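Local coordinates for DNA polymerase sliding clamp 3 (Sulfolobus tokodaii, PDB 3AIZ), which forms part of a ring that encircles DNA and tethers the polymerase and other DNA-processing proteins to it during replication, at residues S86-T91 / T100-Y105. Residues are numbered along the deposited sequence; the frame is centred on the assembly and turned at random.
Sequences SLYLET and TLDGVY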
ATOM      1  N   SER C  86      -7.743  22.115  29.090  1.00 50.28           N
ATOM      2  CA  SER C  86      -7.077  22.311  30.369  1.00 47.75           C
ATOM      3  C   SER C  86      -7.580  21.253  31.343  1.00 47.45           C
ATOM      4  O   SER C  86      -8.748  20.870  31.299  1.00 48.69           O
ATOM      5  CB  SER C  86      -7.341  23.716  30.915  1.00 49.25           C
ATOM      6  OG  SER C  86      -8.730  23.950  31.085  1.00 53.58           O
ATOM      7  N   LEU C  87      -6.700  20.774  32.213  1.00 48.71           N
ATOM      8  CA  LEU C  87      -7.053  19.684  33.115  1.00 45.45           C
ATOM      9  C   LEU C  87      -7.070  20.123  34.577  1.00 44.73           C
ATOM     10  O   LEU C  87      -6.268  20.955  34.994  1.00 49.89           O
ATOM     11  CB  LEU C  87      -6.098  18.504  32.920  1.00 43.32           C
ATOM     12  CG  LEU C  87      -6.407  17.225  33.696  1.00 42.35           C
ATOM     13  CD1 LEU C  87      -6.222  16.007  32.808  1.00 41.65           C
ATOM     14  CD2 LEU C  87      -5.544  17.123  34.944  1.00 42.18           C
ATOM     15  N   TYR C  88      -7.996  19.558  35.346  1.00 41.74           N
ATOM     16  CA  TYR C  88      -8.105  19.856  36.768  1.00 42.18           C
ATOM     17  C   TYR C  88      -8.166  18.572  37.586  1.00 41.83           C
ATOM     18  O   TYR C  88      -8.933  17.662  37.273  1.00 43.09           O
ATOM     19  CB  TYR C  88      -9.352  20.701  37.052  1.00 45.39           C
ATOM     20  CG  TYR C  88      -9.329  22.086  36.442  1.00 49.85           C
ATOM     21  CD1 TYR C  88      -9.806  22.308  35.156  1.00 49.33           C
ATOM     22  CD2 TYR C  88      -8.845  23.174  37.158  1.00 51.78           C
ATOM     23  CE1 TYR C  88      -9.793  23.572  34.596  1.00 49.86           C
ATOM     24  CE2 TYR C  88      -8.830  24.443  36.606  1.00 55.09           C
ATOM     25  CZ  TYR C  88      -9.303  24.636  35.323  1.00 54.38           C
ATOM     26  OH  TYR C  88      -9.291  25.895  34.767  1.00 52.10           O
ATOM     27  N   LEU C  89      -7.351  18.501  38.632  1.00 42.27           N
ATOM     28  CA  LEU C  89      -7.381  17.371  39.551  1.00 41.11           C
ATOM     29  C   LEU C  89      -7.816  17.864  40.922  1.00 45.52           C
ATOM     30  O   LEU C  89      -7.412  18.941  41.352  1.00 49.66           O
ATOM     31  CB  LEU C  89      -6.008  16.707  39.632  1.00 42.64           C
ATOM     32  CG  LEU C  89      -5.473  16.122  38.323  1.00 43.80           C
ATOM     33  CD1 LEU C  89      -4.031  15.664  38.481  1.00 48.65           C
ATOM     34  CD2 LEU C  89      -6.353  14.979  37.844  1.00 44.08           C
ATOM     35  N   GLU C  90      -8.643  17.079  41.606  1.00 45.09           N
ATOM     36  CA  GLU C  90      -9.214  17.520  42.872  1.00 49.11           C
ATOM     37  C   GLU C  90      -9.729  16.346  43.698  1.00 52.15           C
ATOM     38  O   GLU C  90      -9.868  15.234  43.193  1.00 49.00           O
ATOM     39  CB  GLU C  90     -10.340  18.523  42.605  1.00 52.63           C
ATOM     40  CG  GLU C  90     -10.769  19.339  43.813  1.00 62.55           C
ATOM     41  CD  GLU C  90     -11.691  20.486  43.439  1.00 73.54           C
ATOM     42  OE1 GLU C  90     -11.958  20.667  42.230  1.00 63.58           O
ATOM     43  OE2 GLU C  90     -12.145  21.208  44.352  1.00 75.70           O
ATOM     44  N   THR C  91     -10.003  16.600  44.975  1.00 57.02           N
ATOM     45  CA  THR C  91     -10.543  15.580  45.865  1.00 61.46           C
ATOM     46  C   THR C  91     -11.892  16.020  46.424  1.00 69.78           C
ATOM     47  O   THR C  91     -12.014  17.107  46.986  1.00 74.86           O
ATOM     48  CB  THR C  91      -9.584  15.285  47.034  1.00 65.42           C
ATOM     49  OG1 THR C  91      -8.319  14.852  46.523  1.00 62.71           O
ATOM     50  CG2 THR C  91     -10.160  14.203  47.934  1.00 70.00           C
ATOM     51  N   THR C 100     -11.303  17.008  35.811  1.00 36.34           N
ATOM     52  CA  THR C 100     -12.165  17.939  35.095  1.00 37.22           C
ATOM     53  C   THR C 100     -11.507  18.453  33.822  1.00 40.68           C
ATOM     54  O   THR C 100     -10.600  19.283  33.874  1.00 43.89           O
ATOM     55  CB  THR C 100     -12.550  19.140  35.974  1.00 40.36           C
ATOM     56  OG1 THR C 100     -13.203  18.676  37.162  1.00 45.36           O
ATOM     57  CG2 THR C 100     -13.482  20.076  35.220  1.00 35.04           C
ATOM     58  N   LEU C 101     -11.968  17.957  32.680  1.00 37.73           N
ATOM     59  CA  LEU C 101     -11.475  18.425  31.393  1.00 37.65           C
ATOM     60  C   LEU C 101     -12.264  19.653  30.950  1.00 41.36           C
ATOM     61  O   LEU C 101     -13.494  19.628  30.903  1.00 43.40           O
ATOM     62  CB  LEU C 101     -11.580  17.318  30.343  1.00 35.76           C
ATOM     63  CG  LEU C 101     -10.911  15.995  30.712  1.00 36.83           C
ATOM     64  CD1 LEU C 101     -10.948  15.034  29.539  1.00 40.20           C
ATOM     65  CD2 LEU C 101      -9.480  16.231  31.163  1.00 42.65           C
ATOM     66  N   ASP C 102     -11.551  20.727  30.631  1.00 42.55           N
ATOM     67  CA  ASP C 102     -12.192  21.979  30.254  1.00 42.99           C
ATOM     68  C   ASP C 102     -11.714  22.455  28.888  1.00 47.97           C
ATOM     69  O   ASP C 102     -10.558  22.845  28.724  1.00 50.93           O
ATOM     70  CB  ASP C 102     -11.923  23.051  31.313  1.00 49.58           C
ATOM     71  CG  ASP C 102     -12.781  24.289  31.125  1.00 55.77           C
ATOM     72  OD1 ASP C 102     -13.380  24.443  30.040  1.00 55.87           O
ATOM     73  OD2 ASP C 102     -12.854  25.109  32.065  1.00 60.55           O
ATOM     74  N   GLY C 103     -12.614  22.418  27.910  1.00 45.64           N
ATOM     75  CA  GLY C 103     -12.308  22.866  26.564  1.00 45.65           C
ATOM     76  C   GLY C 103     -13.563  23.306  25.837  1.00 44.96           C
ATOM     77  O   GLY C 103     -14.255  24.223  26.280  1.00 44.06           O
ATOM     78  N   VAL C 104     -13.856  22.651  24.717  1.00 40.52           N
ATOM     79  CA  VAL C 104     -15.081  22.924  23.973  1.00 37.45           C
ATOM     80  C   VAL C 104     -16.281  22.864  24.912  1.00 40.59           C
ATOM     81  O   VAL C 104     -17.201  23.676  24.819  1.00 42.01           O
ATOM     82  CB  VAL C 104     -15.279  21.914  22.831  1.00 37.44           C
ATOM     83  CG1 VAL C 104     -16.612  22.155  22.134  1.00 39.38           C
ATOM     84  CG2 VAL C 104     -14.125  21.997  21.842  1.00 30.16           C
ATOM     85  N   TYR C 105     -16.261  21.891  25.815  1.00 39.72           N
ATOM     86  CA  TYR C 105     -17.276  21.775  26.853  1.00 38.50           C
ATOM     87  C   TYR C 105     -16.620  21.279  28.134  1.00 38.80           C
ATOM     88  O   TYR C 105     -15.547  20.680  28.093  1.00 41.38           O
ATOM     89  CB  TYR C 105     -18.389  20.822  26.418  1.00 35.95           C
ATOM     90  CG  TYR C 105     -17.944  19.387  26.253  1.00 36.12           C
ATOM     91  CD1 TYR C 105     -17.123  19.012  25.199  1.00 36.90           C
ATOM     92  CD2 TYR C 105     -18.352  18.406  27.146  1.00 34.04           C
ATOM     93  CE1 TYR C 105     -16.716  17.703  25.043  1.00 34.33           C
ATOM     94  CE2 TYR C 105     -17.951  17.094  26.995  1.00 32.90           C
ATOM     95  CZ  TYR C 105     -17.134  16.748  25.943  1.00 33.26           C
ATOM     96  OH  TYR C 105     -16.730  15.443  25.788  1.00 33.80           O
TER
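The carbonyl oxygen of Asp102 is gripped twice by Ser86. The backbone N of Ser86 lies 2.9 Å from Asp102 O in a nearly straight bond (N-H...O 172°), while Ser86 OG adds a longer one to the same Asp102 O at 3.2 Å, the two donors arriving from opposite faces of the carbonyl plane. This fork depends on the serine torsion: at chi1 59° OG sits between its own backbone N and carbonyl carbon, which aims it across at Asp102. The return bond, from Asp102 N to Ser86 O (2.9 Å), makes Ser86 and Asp102 a hydrogen-bonded pair of the antiparallel hairpin 86-91/97-102. Further along, Thr100 N donates to Tyr88 O at 2.9 Å, whereas the reverse bond from Tyr88 N to Thr100 O is bent and weak. The Tyr88 ring lies on the same side of the sheet as Ser86 and leans along the partner strand, with Thr100 O and Asp102 CB both at its edge; its CE1 approaches Asp102 CB to 3.9 Å, and the ring and carboxylate planes are 39° apart. On the opposite face of the sheet, Leu87 CD1 meets Leu101 CD2 at 3.7 Å. These leucines face the buried side, where Leu87 also packs on Leu78 of helix 71-78, which backs this sheet in the PCNA N-terminal domain. Asp102 OD1 forms a salt bridge with Lys185 NZ of the neighbouring PCNA2 subunit. Ser86 thus holds the backbone of Asp102 from the adjacent strand while the carboxylate engages the partner subunit, so Asp102 serves the sheet with its main chain and the interface with its side chain, next to the contacts that Val104 and Tyr105 make with Pro186 of that subunit.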